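Local coordinates for protein aspartate--tRNA(Asp/Asn) ligase (Sulfolobus tokodaii, PDB 1WYD) that activates aspartate with ATP and joins it to tRNA(Asp) and, with relaxed specificity, probably also to tRNA(Asn), at residues G32-I37 and Q47-K52; S54-I59 and L87-I92. One frame throughout, in Å; residues are numbered along the deposited sequence.

Overall arrangement
Both contacts belong to the OB-fold domain, the small beta barrel that recognises the anticodon in class II synthetases of this subfamily, and they illustrate how such a barrel combines a local hairpin with packing between segments distant in sequence. Interaction 1 comes first along the chain and joins strands 34-41 and 44-50 as a hairpin. Interaction 2 follows, bringing the short helix 57-60 and the turn before it against the corner between strands 85-89 and 91-94. Their centres lie about 9 Å apart. Val49 joins them: on the edge turned from the hairpin, its backbone pairs with Leu87 and Ala89, so strand 44-50 lies between strands 34-41 and 85-89. Both contacts are remote from the aminoacylation site.

Interaction 1 of 2, residues G32-I37 and Q47-K52; sequences GGKKFI and QVVVDK
Lys35 faces Val50, and Ile37 faces Val48, across an antiparallel hairpin, strands 34-41 and 44-50 of the OB-fold barrel. Each of these two pairs is closed by two backbone hydrogen bonds: Lys35 N to Val50 O and Val50 N to Lys35 O, both 3.0 Å, then Ile37 N to Val48 O at 2.8 Å and Val48 N to Ile37 O at 2.7 Å. Between them lies the non-hydrogen-bonded pair Phe36 and Val49.

The two faces of this ribbon differ in character. On the one carrying Ile37, Val48 and Val50, Ile37 reaches obliquely over both valines, its CD1 lying 4.0 Å from Val50 CG2. Leu28 and Leu63 pack on Ile37 and Trp21 on Val48, consistent with this face lining the barrel interior. Lys35 starts on the same face, but its bent chain leads away to a salt bridge with Asp30, giving the ammonium group an acidic partner. On the other face, Phe36 runs alongside Val49. With CG anti to its carbonyl carbon (chi1 -72°), the ring meets the valine through CE2, 3.7 Å from CG2, while Gln47 CG lies at its edge. Leu31 also touches this partly exposed ring; the place of Phe36 on this face is consistent with the barrel surface that reads anticodons in related synthetases.

At the open end of the hairpin, Lys34 lies beside Asp51, pointing the same way. Their opposite charges probably attract, although Lys34 NZ is 4.5 Å from Asp51 OD2, too far for a salt bridge. Beyond them the aliphatic part of Lys52 passes alongside Gly33 O, with Lys52 CG 3.1 Å from it.

Interaction 2 of 2, residues S54-I59 and L87-I92; sequences SSAFGI and LHAEEI
Ser54 supplies the polar link to Ala89: its OG donates to Ala89 O at 2.9 Å, approaching tilted 33° from the carbonyl plane. The same oxygen accepts a weak capping bond from Ala56 N, at 3.4 Å, within the type I turn from Ser54 to Phe57 that leads into the short helix. With OG swung opposite the backbone N (chi1 -173°), one hydroxyl thus serves both the Ala89 carbonyl and the turn. An alanine here would lack that oxygen, and is likely to leave Ala89 O without this donor and the turn without its side-chain cap.

The apolar contacts lie further along. Ala56 CB sits against Ile92 CD1 at 3.7 Å and also touches Glu90 O, while Val50 of strand 44-50 touches the alanine as well. Ile59 crosses Ile92 at an angle, its CG2 branch 3.9 Å from Ile92 CB.

Glu91 forms a salt bridge with Arg72 through OE2. On the backbone, Glu90 and Glu91 together stand opposite Arg72, a classic beta bulge, at the corner where the chain bends. A helical segment between strands three and four, here packed against that corner, is characteristic of the OB fold.

Interaction 1 of 2, residues G32-I37 and Q47-K52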
ATOM      1  N   GLY B  32     -26.916  18.657  38.839  1.00 57.15           N
ATOM      2  CA  GLY B  32     -26.579  19.079  40.184  1.00 57.74           C
ATOM      3  C   GLY B  32     -25.608  20.250  40.235  1.00 58.16           C
ATOM      4  O   GLY B  32     -24.774  20.320  41.142  1.00 57.77           O
ATOM      5  N   GLY B  33     -25.736  21.191  39.288  1.00 58.08           N
ATOM      6  CA  GLY B  33     -24.790  22.282  39.169  1.00 57.95           C
ATOM      7  C   GLY B  33     -23.394  21.856  38.699  1.00 58.58           C
ATOM      8  O   GLY B  33     -22.480  22.674  38.657  1.00 58.62           O
ATOM      9  N   LYS B  34     -23.220  20.581  38.355  1.00 58.98           N
ATOM     10  CA  LYS B  34     -21.969  20.116  37.740  1.00 59.23           C
ATOM     11  C   LYS B  34     -22.132  19.916  36.237  1.00 58.57           C
ATOM     12  O   LYS B  34     -23.195  19.506  35.767  1.00 58.38           O
ATOM     13  CB  LYS B  34     -21.482  18.819  38.381  1.00 59.30           C
ATOM     14  CG  LYS B  34     -20.960  19.014  39.778  1.00 60.79           C
ATOM     15  CD  LYS B  34     -20.703  17.680  40.443  1.00 64.18           C
ATOM     16  CE  LYS B  34     -19.633  17.835  41.508  1.00 66.99           C
ATOM     17  NZ  LYS B  34     -19.822  19.079  42.333  1.00 67.83           N
ATOM     18  N   LYS B  35     -21.069  20.231  35.504  1.00 57.72           N
ATOM     19  CA  LYS B  35     -21.013  20.027  34.066  1.00 57.14           C
ATOM     20  C   LYS B  35     -20.237  18.758  33.774  1.00 56.17           C
ATOM     21  O   LYS B  35     -19.092  18.600  34.209  1.00 55.35           O
ATOM     22  CB  LYS B  35     -20.321  21.209  33.367  1.00 57.71           C
ATOM     23  CG  LYS B  35     -20.255  21.043  31.842  1.00 58.62           C
ATOM     24  CD  LYS B  35     -20.319  22.387  31.098  1.00 61.96           C
ATOM     25  CE  LYS B  35     -21.518  23.255  31.518  1.00 63.44           C
ATOM     26  NZ  LYS B  35     -22.731  23.037  30.678  1.00 65.20           N
ATOM     27  N   PHE B  36     -20.860  17.861  33.022  1.00 55.08           N
ATOM     28  CA  PHE B  36     -20.200  16.638  32.647  1.00 54.58           C
ATOM     29  C   PHE B  36     -19.804  16.687  31.170  1.00 53.18           C
ATOM     30  O   PHE B  36     -20.639  16.913  30.317  1.00 52.98           O
ATOM     31  CB  PHE B  36     -21.113  15.456  32.943  1.00 55.37           C
ATOM     32  CG  PHE B  36     -21.256  15.162  34.406  1.00 58.74           C
ATOM     33  CD1 PHE B  36     -22.311  15.693  35.136  1.00 61.90           C
ATOM     34  CD2 PHE B  36     -20.336  14.358  35.058  1.00 61.48           C
ATOM     35  CE1 PHE B  36     -22.454  15.424  36.504  1.00 62.97           C
ATOM     36  CE2 PHE B  36     -20.470  14.082  36.427  1.00 63.67           C
ATOM     37  CZ  PHE B  36     -21.526  14.621  37.150  1.00 63.61           C
ATOM     38  N   ILE B  37     -18.523  16.501  30.877  1.00 51.55           N
ATOM     39  CA  ILE B  37     -18.085  16.425  29.493  1.00 50.15           C
ATOM     40  C   ILE B  37     -17.602  15.027  29.187  1.00 49.41           C
ATOM     41  O   ILE B  37     -16.614  14.602  29.760  1.00 48.84           O
ATOM     42  CB  ILE B  37     -16.935  17.440  29.215  1.00 50.68           C
ATOM     43  CG1 ILE B  37     -17.247  18.816  29.807  1.00 49.20           C
ATOM     44  CG2 ILE B  37     -16.694  17.554  27.719  1.00 49.76           C
ATOM     45  CD1 ILE B  37     -16.107  19.780  29.688  1.00 48.11           C
ATOM     46  N   GLN B  47     -14.699  10.635  30.852  1.00 49.96           N
ATOM     47  CA  GLN B  47     -15.691  11.487  31.515  1.00 50.52           C
ATOM     48  C   GLN B  47     -14.926  12.553  32.257  1.00 50.94           C
ATOM     49  O   GLN B  47     -14.055  12.234  33.059  1.00 51.28           O
ATOM     50  CB  GLN B  47     -16.529  10.662  32.515  1.00 50.71           C
ATOM     51  CG  GLN B  47     -17.596  11.425  33.302  1.00 51.00           C
ATOM     52  CD  GLN B  47     -18.534  10.484  34.073  1.00 51.77           C
ATOM     53  OE1 GLN B  47     -18.400  10.317  35.298  1.00 49.78           O
ATOM     54  NE2 GLN B  47     -19.486   9.877  33.358  1.00 50.65           N
ATOM     55  N   VAL B  48     -15.229  13.814  31.990  1.00 51.44           N
ATOM     56  CA  VAL B  48     -14.649  14.874  32.781  1.00 52.21           C
ATOM     57  C   VAL B  48     -15.743  15.617  33.528  1.00 53.47           C
ATOM     58  O   VAL B  48     -16.861  15.753  33.039  1.00 54.01           O
ATOM     59  CB  VAL B  48     -13.598  15.798  31.991  1.00 52.31           C
ATOM     60  CG1 VAL B  48     -13.341  15.314  30.579  1.00 52.27           C
ATOM     61  CG2 VAL B  48     -13.900  17.316  32.040  1.00 49.84           C
ATOM     62  N   VAL B  49     -15.412  16.067  34.732  1.00 55.17           N
ATOM     63  CA  VAL B  49     -16.319  16.842  35.567  1.00 56.42           C
ATOM     64  C   VAL B  49     -15.749  18.262  35.790  1.00 57.14           C
ATOM     65  O   VAL B  49     -14.544  18.454  35.946  1.00 56.55           O
ATOM     66  CB  VAL B  49     -16.622  16.101  36.917  1.00 56.50           C
ATOM     67  CG1 VAL B  49     -17.878  16.662  37.610  1.00 57.27           C
ATOM     68  CG2 VAL B  49     -16.801  14.603  36.695  1.00 56.24           C
ATOM     69  N   VAL B  50     -16.636  19.246  35.745  1.00 58.97           N
ATOM     70  CA  VAL B  50     -16.306  20.628  36.056  1.00 61.32           C
ATOM     71  C   VAL B  50     -17.330  21.051  37.090  1.00 63.66           C
ATOM     72  O   VAL B  50     -18.497  21.273  36.750  1.00 63.80           O
ATOM     73  CB  VAL B  50     -16.439  21.579  34.825  1.00 60.78           C
ATOM     74  CG1 VAL B  50     -15.540  22.786  34.983  1.00 59.31           C
ATOM     75  CG2 VAL B  50     -16.134  20.864  33.517  1.00 60.15           C
ATOM     76  N   ASP B  51     -16.917  21.138  38.353  1.00 66.77           N
ATOM     77  CA  ASP B  51     -17.829  21.611  39.387  1.00 69.37           C
ATOM     78  C   ASP B  51     -17.909  23.129  39.374  1.00 70.49           C
ATOM     79  O   ASP B  51     -17.105  23.795  38.715  1.00 70.20           O
ATOM     80  CB  ASP B  51     -17.554  21.022  40.792  1.00 70.16           C
ATOM     81  CG  ASP B  51     -16.103  21.119  41.218  1.00 73.02           C
ATOM     82  OD1 ASP B  51     -15.498  22.204  41.038  1.00 76.19           O
ATOM     83  OD2 ASP B  51     -15.495  20.157  41.776  1.00 76.20           O
ATOM     84  N   LYS B  52     -18.903  23.653  40.088  1.00 72.13           N
ATOM     85  CA  LYS B  52     -19.221  25.076  40.087  1.00 73.74           C
ATOM     86  C   LYS B  52     -18.030  25.994  40.374  1.00 73.99           C
ATOM     87  O   LYS B  52     -17.874  27.015  39.715  1.00 74.31           O
ATOM     88  CB  LYS B  52     -20.372  25.369  41.073  1.00 74.07           C
ATOM     89  CG  LYS B  52     -21.776  25.042  40.526  1.00 76.30           C
ATOM     90  CD  LYS B  52     -22.392  26.222  39.728  1.00 79.48           C
ATOM     91  CE  LYS B  52     -23.607  25.796  38.877  1.00 80.31           C
ATOM     92  NZ  LYS B  52     -24.257  26.945  38.147  1.00 81.59           N
TER

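Interaction 2 of 2, residues S54-I59 and L87-I92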
ATOM      1  N   SER B  54     -14.717  25.641  40.119  1.00 74.73           N
ATOM      2  CA  SER B  54     -13.504  25.543  39.293  1.00 73.73           C
ATOM      3  C   SER B  54     -13.340  26.774  38.368  1.00 72.98           C
ATOM      4  O   SER B  54     -14.336  27.384  37.967  1.00 72.43           O
ATOM      5  CB  SER B  54     -13.538  24.252  38.467  1.00 73.71           C
ATOM      6  OG  SER B  54     -12.318  24.047  37.774  1.00 74.37           O
ATOM      7  N   SER B  55     -12.097  27.144  38.041  1.00 72.09           N
ATOM      8  CA  SER B  55     -11.866  28.239  37.081  1.00 71.39           C
ATOM      9  C   SER B  55     -12.200  27.828  35.633  1.00 70.39           C
ATOM     10  O   SER B  55     -12.375  28.684  34.772  1.00 70.39           O
ATOM     11  CB  SER B  55     -10.448  28.853  37.176  1.00 71.66           C
ATOM     12  OG  SER B  55      -9.564  28.119  38.023  1.00 72.73           O
ATOM     13  N   ALA B  56     -12.320  26.520  35.386  1.00 68.92           N
ATOM     14  CA  ALA B  56     -12.703  25.993  34.068  1.00 67.35           C
ATOM     15  C   ALA B  56     -14.214  26.045  33.780  1.00 66.40           C
ATOM     16  O   ALA B  56     -14.655  25.779  32.654  1.00 65.58           O
ATOM     17  CB  ALA B  56     -12.177  24.556  33.896  1.00 67.66           C
ATOM     18  N   PHE B  57     -15.007  26.392  34.794  1.00 65.28           N
ATOM     19  CA  PHE B  57     -16.458  26.382  34.653  1.00 64.03           C
ATOM     20  C   PHE B  57     -16.917  27.364  33.584  1.00 63.04           C
ATOM     21  O   PHE B  57     -17.790  27.042  32.781  1.00 63.63           O
ATOM     22  CB  PHE B  57     -17.154  26.645  35.999  1.00 64.13           C
ATOM     23  CG  PHE B  57     -18.654  26.482  35.958  1.00 64.37           C
ATOM     24  CD1 PHE B  57     -19.237  25.264  35.583  1.00 65.56           C
ATOM     25  CD2 PHE B  57     -19.480  27.543  36.290  1.00 64.56           C
ATOM     26  CE1 PHE B  57     -20.623  25.104  35.540  1.00 65.83           C
ATOM     27  CE2 PHE B  57     -20.865  27.400  36.256  1.00 65.40           C
ATOM     28  CZ  PHE B  57     -21.439  26.175  35.884  1.00 65.81           C
ATOM     29  N   GLY B  58     -16.306  28.544  33.567  1.00 61.81           N
ATOM     30  CA  GLY B  58     -16.688  29.619  32.668  1.00 60.50           C
ATOM     31  C   GLY B  58     -16.562  29.231  31.208  1.00 60.00           C
ATOM     32  O   GLY B  58     -17.512  29.391  30.438  1.00 59.84           O
ATOM     33  N   ILE B  59     -15.400  28.707  30.825  1.00 59.21           N
ATOM     34  CA  ILE B  59     -15.195  28.320  29.443  1.00 58.62           C
ATOM     35  C   ILE B  59     -16.035  27.084  29.090  1.00 58.28           C
ATOM     36  O   ILE B  59     -16.631  27.037  28.029  1.00 58.13           O
ATOM     37  CB  ILE B  59     -13.663  28.219  29.067  1.00 59.01           C
ATOM     38  CG1 ILE B  59     -13.466  28.280  27.539  1.00 57.84           C
ATOM     39  CG2 ILE B  59     -12.968  27.001  29.740  1.00 58.49           C
ATOM     40  CD1 ILE B  59     -12.028  28.496  27.111  1.00 56.43           C
ATOM     41  N   LEU B  87     -11.965  12.666  35.223  1.00 60.58           N
ATOM     42  CA  LEU B  87     -11.049  13.787  35.322  1.00 59.91           C
ATOM     43  C   LEU B  87     -11.806  14.969  35.880  1.00 60.56           C
ATOM     44  O   LEU B  87     -12.832  15.358  35.328  1.00 60.42           O
ATOM     45  CB  LEU B  87     -10.564  14.156  33.925  1.00 59.71           C
ATOM     46  CG  LEU B  87      -9.108  14.534  33.634  1.00 57.86           C
ATOM     47  CD1 LEU B  87      -9.069  15.475  32.491  1.00 53.31           C
ATOM     48  CD2 LEU B  87      -8.416  15.112  34.834  1.00 53.01           C
ATOM     49  N   HIS B  88     -11.299  15.558  36.961  1.00 61.11           N
ATOM     50  CA  HIS B  88     -11.947  16.713  37.566  1.00 61.82           C
ATOM     51  C   HIS B  88     -11.272  17.948  37.014  1.00 61.54           C
ATOM     52  O   HIS B  88     -10.130  18.228  37.335  1.00 62.03           O
ATOM     53  CB  HIS B  88     -11.877  16.631  39.097  1.00 62.38           C
ATOM     54  CG  HIS B  88     -12.880  15.682  39.692  1.00 65.56           C
ATOM     55  ND1 HIS B  88     -13.344  15.799  40.987  1.00 66.59           N
ATOM     56  CD2 HIS B  88     -13.513  14.602  39.163  1.00 67.20           C
ATOM     57  CE1 HIS B  88     -14.213  14.834  41.231  1.00 67.31           C
ATOM     58  NE2 HIS B  88     -14.337  14.096  40.141  1.00 68.16           N
ATOM     59  N   ALA B  89     -11.962  18.679  36.155  1.00 61.50           N
ATOM     60  CA  ALA B  89     -11.278  19.693  35.364  1.00 61.49           C
ATOM     61  C   ALA B  89     -10.805  20.886  36.203  1.00 61.97           C
ATOM     62  O   ALA B  89     -11.532  21.349  37.108  1.00 62.48           O
ATOM     63  CB  ALA B  89     -12.147  20.146  34.226  1.00 60.97           C
ATOM     64  N   GLU B  90      -9.598  21.376  35.905  1.00 61.58           N
ATOM     65  CA  GLU B  90      -9.086  22.597  36.527  1.00 62.16           C
ATOM     66  C   GLU B  90      -8.877  23.690  35.481  1.00 61.41           C
ATOM     67  O   GLU B  90      -9.039  24.889  35.758  1.00 61.09           O
ATOM     68  CB  GLU B  90      -7.770  22.330  37.275  1.00 62.91           C
ATOM     69  CG  GLU B  90      -7.859  21.274  38.377  1.00 66.93           C
ATOM     70  CD  GLU B  90      -8.461  21.787  39.689  1.00 72.45           C
ATOM     71  OE1 GLU B  90      -8.105  22.902  40.146  1.00 74.39           O
ATOM     72  OE2 GLU B  90      -9.300  21.064  40.279  1.00 75.92           O
ATOM     73  N   GLU B  91      -8.510  23.261  34.275  1.00 60.61           N
ATOM     74  CA  GLU B  91      -8.247  24.172  33.164  1.00 59.55           C
ATOM     75  C   GLU B  91      -8.613  23.509  31.851  1.00 58.12           C
ATOM     76  O   GLU B  91      -8.275  22.339  31.635  1.00 57.42           O
ATOM     77  CB  GLU B  91      -6.781  24.596  33.138  1.00 59.91           C
ATOM     78  CG  GLU B  91      -6.528  25.847  32.316  1.00 61.42           C
ATOM     79  CD  GLU B  91      -5.061  26.253  32.288  1.00 64.02           C
ATOM     80  OE1 GLU B  91      -4.757  27.320  31.718  1.00 62.28           O
ATOM     81  OE2 GLU B  91      -4.210  25.512  32.835  1.00 66.35           O
ATOM     82  N   ILE B  92      -9.309  24.271  30.999  1.00 56.18           N
ATOM     83  CA  ILE B  92      -9.706  23.836  29.680  1.00 54.72           C
ATOM     84  C   ILE B  92      -9.313  24.900  28.652  1.00 55.46           C
ATOM     85  O   ILE B  92      -9.614  26.095  28.804  1.00 55.42           O
ATOM     86  CB  ILE B  92     -11.247  23.522  29.624  1.00 55.06           C
ATOM     87  CG1 ILE B  92     -11.580  22.218  30.382  1.00 52.36           C
ATOM     88  CG2 ILE B  92     -11.785  23.492  28.156  1.00 51.14           C
ATOM     89  CD1 ILE B  92     -12.947  22.224  31.081  1.00 47.36           C
TER